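Side-chain contacts in aerobactin synthase IucC (Klebsiella pneumoniae, PDB 6CN7), which probably catalyses the final, ATP-dependent step of aerobactin synthesis, joining a second N-acetyl-N-hydroxylysine to the citryl intermediate of this iron-chelating siderophore: residues F166-L171 with L272-P277; L299-L304 with L322-A327. The protein carries 5 engineered substitutions. All coordinates share one frame; numbering follows the deposited sequence.

Contact 1 of 2, residues F166-L171 with L272-P277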
ATOM      1  N   PHE A 166      13.221   2.464 -11.579  1.00 48.87           N
ATOM      2  CA  PHE A 166      13.037   1.426 -10.577  1.00 49.40           C
ATOM      3  C   PHE A 166      13.286   0.066 -11.208  1.00 53.82           C
ATOM      4  O   PHE A 166      13.179  -0.110 -12.425  1.00 53.72           O
ATOM      5  CB  PHE A 166      11.635   1.487  -9.958  1.00 49.13           C
ATOM      6  CG  PHE A 166      10.518   1.503 -10.970  1.00 50.41           C
ATOM      7  CD1 PHE A 166      10.075   2.698 -11.515  1.00 47.98           C
ATOM      8  CD2 PHE A 166       9.910   0.324 -11.373  1.00 55.00           C
ATOM      9  CE1 PHE A 166       9.047   2.716 -12.440  1.00 48.99           C
ATOM     10  CE2 PHE A 166       8.882   0.337 -12.299  1.00 54.28           C
ATOM     11  CZ  PHE A 166       8.451   1.535 -12.832  1.00 49.89           C
ATOM     12  N   ARG A 167      13.632  -0.893 -10.355  1.00 57.17           N
ATOM     13  CA  ARG A 167      13.769  -2.281 -10.761  1.00 56.22           C
ATOM     14  C   ARG A 167      12.417  -2.980 -10.708  1.00 55.37           C
ATOM     15  O   ARG A 167      11.484  -2.538 -10.033  1.00 54.68           O
ATOM     16  CB  ARG A 167      14.760  -3.017  -9.858  1.00 60.10           C
ATOM     17  CG  ARG A 167      16.214  -2.666 -10.096  1.00 65.02           C
ATOM     18  CD  ARG A 167      17.122  -3.527  -9.236  1.00 71.99           C
ATOM     19  NE  ARG A 167      18.535  -3.219  -9.440  1.00 80.37           N
ATOM     20  CZ  ARG A 167      19.526  -3.764  -8.741  1.00 85.24           C
ATOM     21  NH1 ARG A 167      19.265  -4.645  -7.784  1.00 85.66           N
ATOM     22  NH2 ARG A 167      20.782  -3.425  -8.998  1.00 89.24           N
ATOM     23  N   LEU A 168      12.324  -4.090 -11.430  1.00 54.71           N
ATOM     24  CA  LEU A 168      11.136  -4.924 -11.400  1.00 52.25           C
ATOM     25  C   LEU A 168      11.287  -6.027 -10.363  1.00 53.13           C
ATOM     26  O   LEU A 168      12.394  -6.477 -10.055  1.00 56.11           O
ATOM     27  CB  LEU A 168      10.877  -5.544 -12.772  1.00 55.46           C
ATOM     28  CG  LEU A 168      10.687  -4.554 -13.919  1.00 52.59           C
ATOM     29  CD1 LEU A 168      10.515  -5.302 -15.232  1.00 49.39           C
ATOM     30  CD2 LEU A 168       9.501  -3.634 -13.654  1.00 50.75           C
ATOM     31  N   HIS A 169      10.152  -6.452  -9.820  1.00 49.23           N
ATOM     32  CA  HIS A 169      10.092  -7.616  -8.954  1.00 51.47           C
ATOM     33  C   HIS A 169       9.879  -8.862  -9.807  1.00 53.66           C
ATOM     34  O   HIS A 169       9.217  -8.814 -10.849  1.00 54.22           O
ATOM     35  CB  HIS A 169       8.963  -7.462  -7.936  1.00 49.52           C
ATOM     36  CG  HIS A 169       9.032  -8.431  -6.799  1.00 54.33           C
ATOM     37  ND1 HIS A 169       9.821  -8.219  -5.689  1.00 55.88           N
ATOM     38  CD2 HIS A 169       8.403  -9.611  -6.594  1.00 58.03           C
ATOM     39  CE1 HIS A 169       9.677  -9.230  -4.851  1.00 57.13           C
ATOM     40  NE2 HIS A 169       8.822 -10.088  -5.377  1.00 58.13           N
ATOM     41  N   TRP A 170      10.450  -9.980  -9.365  1.00 52.14           N
ATOM     42  CA  TRP A 170      10.449 -11.213 -10.144  1.00 57.69           C
ATOM     43  C   TRP A 170       9.819 -12.344  -9.346  1.00 59.92           C
ATOM     44  O   TRP A 170      10.177 -12.569  -8.184  1.00 61.97           O
ATOM     45  CB  TRP A 170      11.870 -11.589 -10.567  1.00 59.58           C
ATOM     46  CG  TRP A 170      12.422 -10.644 -11.577  1.00 62.73           C
ATOM     47  CD1 TRP A 170      13.135  -9.508 -11.333  1.00 64.99           C
ATOM     48  CD2 TRP A 170      12.291 -10.740 -12.999  1.00 62.61           C
ATOM     49  NE1 TRP A 170      13.463  -8.892 -12.516  1.00 64.19           N
ATOM     50  CE2 TRP A 170      12.955  -9.629 -13.555  1.00 60.98           C
ATOM     51  CE3 TRP A 170      11.680 -11.659 -13.858  1.00 65.59           C
ATOM     52  CZ2 TRP A 170      13.026  -9.413 -14.928  1.00 58.32           C
ATOM     53  CZ3 TRP A 170      11.752 -11.443 -15.221  1.00 62.91           C
ATOM     54  CH2 TRP A 170      12.419 -10.330 -15.743  1.00 59.59           C
ATOM     55  N   LEU A 171       8.887 -13.051  -9.978  1.00 60.63           N
ATOM     56  CA  LEU A 171       8.236 -14.218  -9.404  1.00 64.59           C
ATOM     57  C   LEU A 171       8.621 -15.464 -10.187  1.00 67.12           C
ATOM     58  O   LEU A 171       9.154 -15.397 -11.298  1.00 63.48           O
ATOM     59  CB  LEU A 171       6.711 -14.056  -9.409  1.00 65.85           C
ATOM     60  CG  LEU A 171       6.108 -12.921  -8.581  1.00 65.73           C
ATOM     61  CD1 LEU A 171       4.594 -12.921  -8.731  1.00 63.82           C
ATOM     62  CD2 LEU A 171       6.504 -13.045  -7.122  1.00 67.67           C
ATOM     63  N   LEU A 272      13.027  -3.406 -26.749  1.00 66.96           N
ATOM     64  CA  LEU A 272      11.780  -3.959 -26.231  1.00 61.90           C
ATOM     65  C   LEU A 272      11.348  -3.155 -25.014  1.00 57.86           C
ATOM     66  O   LEU A 272      12.111  -3.020 -24.051  1.00 57.23           O
ATOM     67  CB  LEU A 272      11.936  -5.434 -25.855  1.00 61.64           C
ATOM     68  CG  LEU A 272      12.100  -6.450 -26.990  1.00 64.54           C
ATOM     69  CD1 LEU A 272      12.326  -7.844 -26.419  1.00 65.97           C
ATOM     70  CD2 LEU A 272      10.890  -6.444 -27.912  1.00 61.81           C
ATOM     71  N   ASP A 273      10.132  -2.625 -25.060  1.00 52.25           N
ATOM     72  CA  ASP A 273       9.485  -2.103 -23.867  1.00 51.85           C
ATOM     73  C   ASP A 273       8.701  -3.221 -23.192  1.00 52.34           C
ATOM     74  O   ASP A 273       8.408  -4.258 -23.791  1.00 55.94           O
ATOM     75  CB  ASP A 273       8.553  -0.941 -24.206  1.00 48.85           C
ATOM     76  CG  ASP A 273       9.293   0.262 -24.757  1.00 53.07           C
ATOM     77  OD1 ASP A 273      10.500   0.400 -24.472  1.00 58.49           O
ATOM     78  OD2 ASP A 273       8.666   1.075 -25.471  1.00 58.06           O
ATOM     79  N   ILE A 274       8.362  -3.003 -21.927  1.00 52.71           N
ATOM     80  CA  ILE A 274       7.614  -3.974 -21.143  1.00 52.25           C
ATOM     81  C   ILE A 274       6.344  -3.310 -20.638  1.00 51.14           C
ATOM     82  O   ILE A 274       6.352  -2.133 -20.264  1.00 51.46           O
ATOM     83  CB  ILE A 274       8.445  -4.531 -19.968  1.00 54.73           C
ATOM     84  CG1 ILE A 274       7.737  -5.741 -19.356  1.00 56.88           C
ATOM     85  CG2 ILE A 274       8.690  -3.449 -18.912  1.00 54.85           C
ATOM     86  CD1 ILE A 274       8.585  -6.525 -18.376  1.00 54.97           C
ATOM     87  N   LYS A 275       5.252  -4.068 -20.639  1.00 52.15           N
ATOM     88  CA  LYS A 275       3.962  -3.600 -20.144  1.00 50.93           C
ATOM     89  C   LYS A 275       3.492  -4.559 -19.063  1.00 50.64           C
ATOM     90  O   LYS A 275       3.389  -5.767 -19.304  1.00 51.51           O
ATOM     91  CB  LYS A 275       2.935  -3.504 -21.273  1.00 48.24           C
ATOM     92  CG  LYS A 275       1.575  -3.007 -20.819  1.00 54.09           C
ATOM     93  CD  LYS A 275       0.603  -2.887 -21.979  1.00 60.51           C
ATOM     94  CE  LYS A 275      -0.746  -2.372 -21.508  1.00 65.20           C
ATOM     95  NZ  LYS A 275      -1.708  -2.208 -22.631  1.00 69.63           N
ATOM     96  N   LEU A 276       3.205  -4.021 -17.881  1.00 44.43           N
ATOM     97  CA  LEU A 276       2.895  -4.837 -16.721  1.00 41.88           C
ATOM     98  C   LEU A 276       1.536  -4.451 -16.148  1.00 42.23           C
ATOM     99  O   LEU A 276       1.082  -3.319 -16.340  1.00 45.58           O
ATOM    100  CB  LEU A 276       3.975  -4.676 -15.643  1.00 42.95           C
ATOM    101  CG  LEU A 276       5.365  -5.149 -16.081  1.00 48.61           C
ATOM    102  CD1 LEU A 276       6.458  -4.622 -15.161  1.00 50.27           C
ATOM    103  CD2 LEU A 276       5.411  -6.667 -16.142  1.00 51.91           C
ATOM    104  N   PRO A 277       0.859  -5.362 -15.448  1.00 43.18           N
ATOM    105  CA  PRO A 277      -0.443  -5.011 -14.866  1.00 45.22           C
ATOM    106  C   PRO A 277      -0.313  -4.039 -13.701  1.00 48.18           C
ATOM    107  O   PRO A 277       0.589  -4.150 -12.867  1.00 46.87           O
ATOM    108  CB  PRO A 277      -1.003  -6.360 -14.398  1.00 47.65           C
ATOM    109  CG  PRO A 277      -0.192  -7.396 -15.095  1.00 48.29           C
ATOM    110  CD  PRO A 277       1.155  -6.797 -15.300  1.00 47.06           C
TER
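L168 and L276 each set CG anti to their own carbonyl carbon and beside the backbone N (chi1 -59° for L168), whereas I274 swings CG1 anti to its backbone N (chi1 -168°). With CB already directed across, these torsions carry the methyl ends of all three toward one another, between parts of the chain that are not neighbours in their sheet. Segment 166-171 lies on strand 165-174 and segment 272-277 on strand 272-275 and the turn after it; strands 252-256 and 262-265 come between them in the pairing order of a curled antiparallel sheet. The backbones therefore stay well apart, with L168 CA 9.8 Å from L276 CA, and methyl groups bridge the gap. The fork of L168 divides the work. Its CD2 branch packs against L276 CD1 at 3.5 Å, a close methyl-methyl contact, and the L276 side chain passes across that of L168 at a slant. The CD1 branch meets the end of the isoleucine instead, L168 CD1 lying 3.9 Å from I274 CD1, so these two side chains approach tip to tip. L168 CD1 is also 4.1 Å from L276 CD1, which places that single methyl against both branches of the leucine fork. L263 of strand 262-265 touches both L168 and I274, and P221 adds a further surface against I274, extending the apolar cluster within the sheet. Leucine suits the reaching positions because its forked end offers two methyls at the full length of the side chain. Isoleucine suits an extended strand with its beta branch, while its long arm still carries CD1 across. No hydrogen bond or charge joins the segments, which implies that this buried junction is held by dispersion and the exclusion of water, depending on shape rather than on bond direction.

Contact 2 of 2, residues L299-L304 with L322-A327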
ATOM      1  N   LEU A 299      -1.513 -11.686 -32.586  1.00 87.43           N
ATOM      2  CA  LEU A 299      -2.034 -12.044 -33.897  1.00 85.56           C
ATOM      3  C   LEU A 299      -2.714 -10.875 -34.596  1.00 83.74           C
ATOM      4  O   LEU A 299      -2.820 -10.884 -35.827  1.00 83.10           O
ATOM      5  CB  LEU A 299      -3.025 -13.206 -33.776  1.00 84.59           C
ATOM      6  CG  LEU A 299      -3.113 -14.073 -35.034  1.00 87.30           C
ATOM      7  CD1 LEU A 299      -1.890 -14.979 -35.142  1.00 89.55           C
ATOM      8  CD2 LEU A 299      -4.396 -14.887 -35.050  1.00 89.59           C
ATOM      9  N   ALA A 300      -3.179  -9.875 -33.843  1.00 81.31           N
ATOM     10  CA  ALA A 300      -3.707  -8.668 -34.468  1.00 78.28           C
ATOM     11  C   ALA A 300      -2.581  -7.810 -35.030  1.00 73.99           C
ATOM     12  O   ALA A 300      -2.689  -7.284 -36.144  1.00 72.83           O
ATOM     13  CB  ALA A 300      -4.537  -7.874 -33.459  1.00 76.77           C
ATOM     14  N   SER A 301      -1.490  -7.660 -34.274  1.00 72.93           N
ATOM     15  CA  SER A 301      -0.332  -6.929 -34.776  1.00 73.70           C
ATOM     16  C   SER A 301       0.203  -7.572 -36.048  1.00 74.03           C
ATOM     17  O   SER A 301       0.490  -6.882 -37.034  1.00 73.99           O
ATOM     18  CB  SER A 301       0.758  -6.876 -33.705  1.00 76.60           C
ATOM     19  OG  SER A 301       0.278  -6.286 -32.509  1.00 79.63           O
ATOM     20  N   ARG A 302       0.345  -8.900 -36.044  1.00 74.69           N
ATOM     21  CA  ARG A 302       0.854  -9.595 -37.221  1.00 78.04           C
ATOM     22  C   ARG A 302      -0.007  -9.321 -38.444  1.00 76.29           C
ATOM     23  O   ARG A 302       0.508  -9.272 -39.567  1.00 80.23           O
ATOM     24  CB  ARG A 302       0.929 -11.098 -36.949  1.00 82.76           C
ATOM     25  N   TRP A 303      -1.314  -9.139 -38.253  1.00 74.51           N
ATOM     26  CA  TRP A 303      -2.201  -8.887 -39.382  1.00 71.73           C
ATOM     27  C   TRP A 303      -2.057  -7.456 -39.885  1.00 68.30           C
ATOM     28  O   TRP A 303      -1.949  -7.224 -41.095  1.00 67.55           O
ATOM     29  CB  TRP A 303      -3.650  -9.176 -38.990  1.00 69.28           C
ATOM     30  CG  TRP A 303      -4.604  -9.061 -40.138  1.00 69.50           C
ATOM     31  CD1 TRP A 303      -4.824  -9.987 -41.112  1.00 74.15           C
ATOM     32  CD2 TRP A 303      -5.466  -7.955 -40.433  1.00 71.71           C
ATOM     33  NE1 TRP A 303      -5.768  -9.527 -41.998  1.00 76.77           N
ATOM     34  CE2 TRP A 303      -6.178  -8.282 -41.601  1.00 73.40           C
ATOM     35  CE3 TRP A 303      -5.703  -6.720 -39.821  1.00 75.15           C
ATOM     36  CZ2 TRP A 303      -7.113  -7.420 -42.172  1.00 75.47           C
ATOM     37  CZ3 TRP A 303      -6.632  -5.866 -40.389  1.00 74.23           C
ATOM     38  CH2 TRP A 303      -7.325  -6.219 -41.552  1.00 73.68           C
ATOM     39  N   LEU A 304      -2.044  -6.482 -38.970  1.00 65.20           N
ATOM     40  CA  LEU A 304      -1.902  -5.090 -39.381  1.00 64.23           C
ATOM     41  C   LEU A 304      -0.538  -4.835 -40.009  1.00 67.62           C
ATOM     42  O   LEU A 304      -0.420  -4.037 -40.947  1.00 70.28           O
ATOM     43  CB  LEU A 304      -2.119  -4.165 -38.184  1.00 63.43           C
ATOM     44  CG  LEU A 304      -3.559  -4.046 -37.684  1.00 61.57           C
ATOM     45  CD1 LEU A 304      -3.591  -3.262 -36.384  1.00 61.15           C
ATOM     46  CD2 LEU A 304      -4.454  -3.389 -38.729  1.00 59.79           C
ATOM     47  N   LEU A 322       4.202  -1.088 -34.527  1.00 59.99           N
ATOM     48  CA  LEU A 322       5.020  -1.695 -33.488  1.00 63.43           C
ATOM     49  C   LEU A 322       4.300  -2.915 -32.928  1.00 66.45           C
ATOM     50  O   LEU A 322       3.136  -2.828 -32.523  1.00 67.83           O
ATOM     51  CB  LEU A 322       5.316  -0.682 -32.381  1.00 61.61           C
ATOM     52  CG  LEU A 322       6.139   0.533 -32.828  1.00 60.95           C
ATOM     53  CD1 LEU A 322       6.246   1.564 -31.720  1.00 58.97           C
ATOM     54  CD2 LEU A 322       7.526   0.112 -33.287  1.00 61.75           C
ATOM     55  N   GLY A 323       4.993  -4.053 -32.911  1.00 67.28           N
ATOM     56  CA  GLY A 323       4.374  -5.321 -32.600  1.00 67.78           C
ATOM     57  C   GLY A 323       4.532  -5.739 -31.144  1.00 65.87           C
ATOM     58  O   GLY A 323       5.312  -5.178 -30.379  1.00 57.09           O
ATOM     59  N   GLU A 324       3.749  -6.756 -30.775  1.00 70.32           N
ATOM     60  CA  GLU A 324       3.814  -7.401 -29.465  1.00 72.55           C
ATOM     61  C   GLU A 324       4.288  -8.835 -29.666  1.00 69.51           C
ATOM     62  O   GLU A 324       3.468  -9.748 -29.848  1.00 73.47           O
ATOM     63  CB  GLU A 324       2.451  -7.370 -28.772  1.00 76.53           C
ATOM     64  CG  GLU A 324       1.992  -5.976 -28.379  1.00 84.14           C
ATOM     65  CD  GLU A 324       0.655  -5.979 -27.663  1.00 90.26           C
ATOM     66  OE1 GLU A 324       0.033  -7.060 -27.567  1.00 92.47           O
ATOM     67  OE2 GLU A 324       0.232  -4.900 -27.193  1.00 92.06           O
ATOM     68  N   PRO A 325       5.600  -9.092 -29.651  1.00 63.09           N
ATOM     69  CA  PRO A 325       6.075 -10.449 -29.969  1.00 64.02           C
ATOM     70  C   PRO A 325       5.796 -11.474 -28.884  1.00 68.39           C
ATOM     71  O   PRO A 325       5.687 -12.665 -29.201  1.00 73.37           O
ATOM     72  CB  PRO A 325       7.581 -10.250 -30.181  1.00 61.24           C
ATOM     73  CG  PRO A 325       7.912  -9.012 -29.418  1.00 63.99           C
ATOM     74  CD  PRO A 325       6.706  -8.132 -29.515  1.00 61.23           C
ATOM     75  N   ALA A 326       5.683 -11.064 -27.623  1.00 66.01           N
ATOM     76  CA  ALA A 326       5.512 -12.007 -26.527  1.00 67.61           C
ATOM     77  C   ALA A 326       4.492 -11.475 -25.533  1.00 67.30           C
ATOM     78  O   ALA A 326       4.395 -10.267 -25.301  1.00 67.95           O
ATOM     79  CB  ALA A 326       6.841 -12.284 -25.813  1.00 69.00           C
ATOM     80  N   ALA A 327       3.737 -12.399 -24.944  1.00 68.69           N
ATOM     81  CA  ALA A 327       2.724 -12.065 -23.955  1.00 67.24           C
ATOM     82  C   ALA A 327       2.530 -13.263 -23.036  1.00 72.99           C
ATOM     83  O   ALA A 327       2.886 -14.394 -23.377  1.00 76.42           O
ATOM     84  CB  ALA A 327       1.398 -11.675 -24.614  1.00 65.76           C
TER
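S301 faces G323 where helix 291-310 packs against the link between two beta sheets: strand 320-321 belongs to a mixed sheet, strand 326-330 to the large curled antiparallel one. The serine side chain is short, and each of its two heavy atoms has its own task. CB rests on the loop backbone, with S301 CB 4.1 Å from G323 CA. The same carbon is 4.2 Å from E324 N. Glycine presents its bare backbone CA to the serine CB here, and S301 CA comes within 5.4 Å of G323 CA. At the tip, OG lies anti to the carbonyl carbon and beside the backbone N (chi1 -57°), a setting that turns the hydroxyl back along its own helix, where it makes a weak hydrogen bond to G297 O one turn earlier. Serine suits a buried helical position in this way: the hydroxyl has a weak bond within its own helix and makes none to 322-327. S301 OG is 3.9 Å from E324 N, too far for a hydrogen bond, and E324 CB stands a little farther off. G323 and E324 turn to strand 350-355. G323 N donates to the carboxylate of E355, and the extended side chain of E324 carries its own carboxylate to a long, weak ion pair with R354. S301 meets the backbone of G323 and E324 by van der Waals contact, with no hydrogen bond across, the longest approach, S301 OG to L322 O, being 4.5 Å.

Both contacts are buried, and both reach the same curled antiparallel sheet, yet they serve different places in it. Contact 1 joins one strand to another and the loop that follows it through long apolar side chains, while contact 2 seats a helix on the loop entering one of the sheet's strands, with a serine side chain against loop backbone. Neither has a hydrogen bond across its segments. Strand 350-355 links them, pairing with strand 272-275 of contact 1 and strand 326-330 of contact 2; its R354 lies near K275 as a like charge. The centres are about 19 Å apart, but the segments touch directly, L272 CD2 lying 4.2 Å from P325 CG.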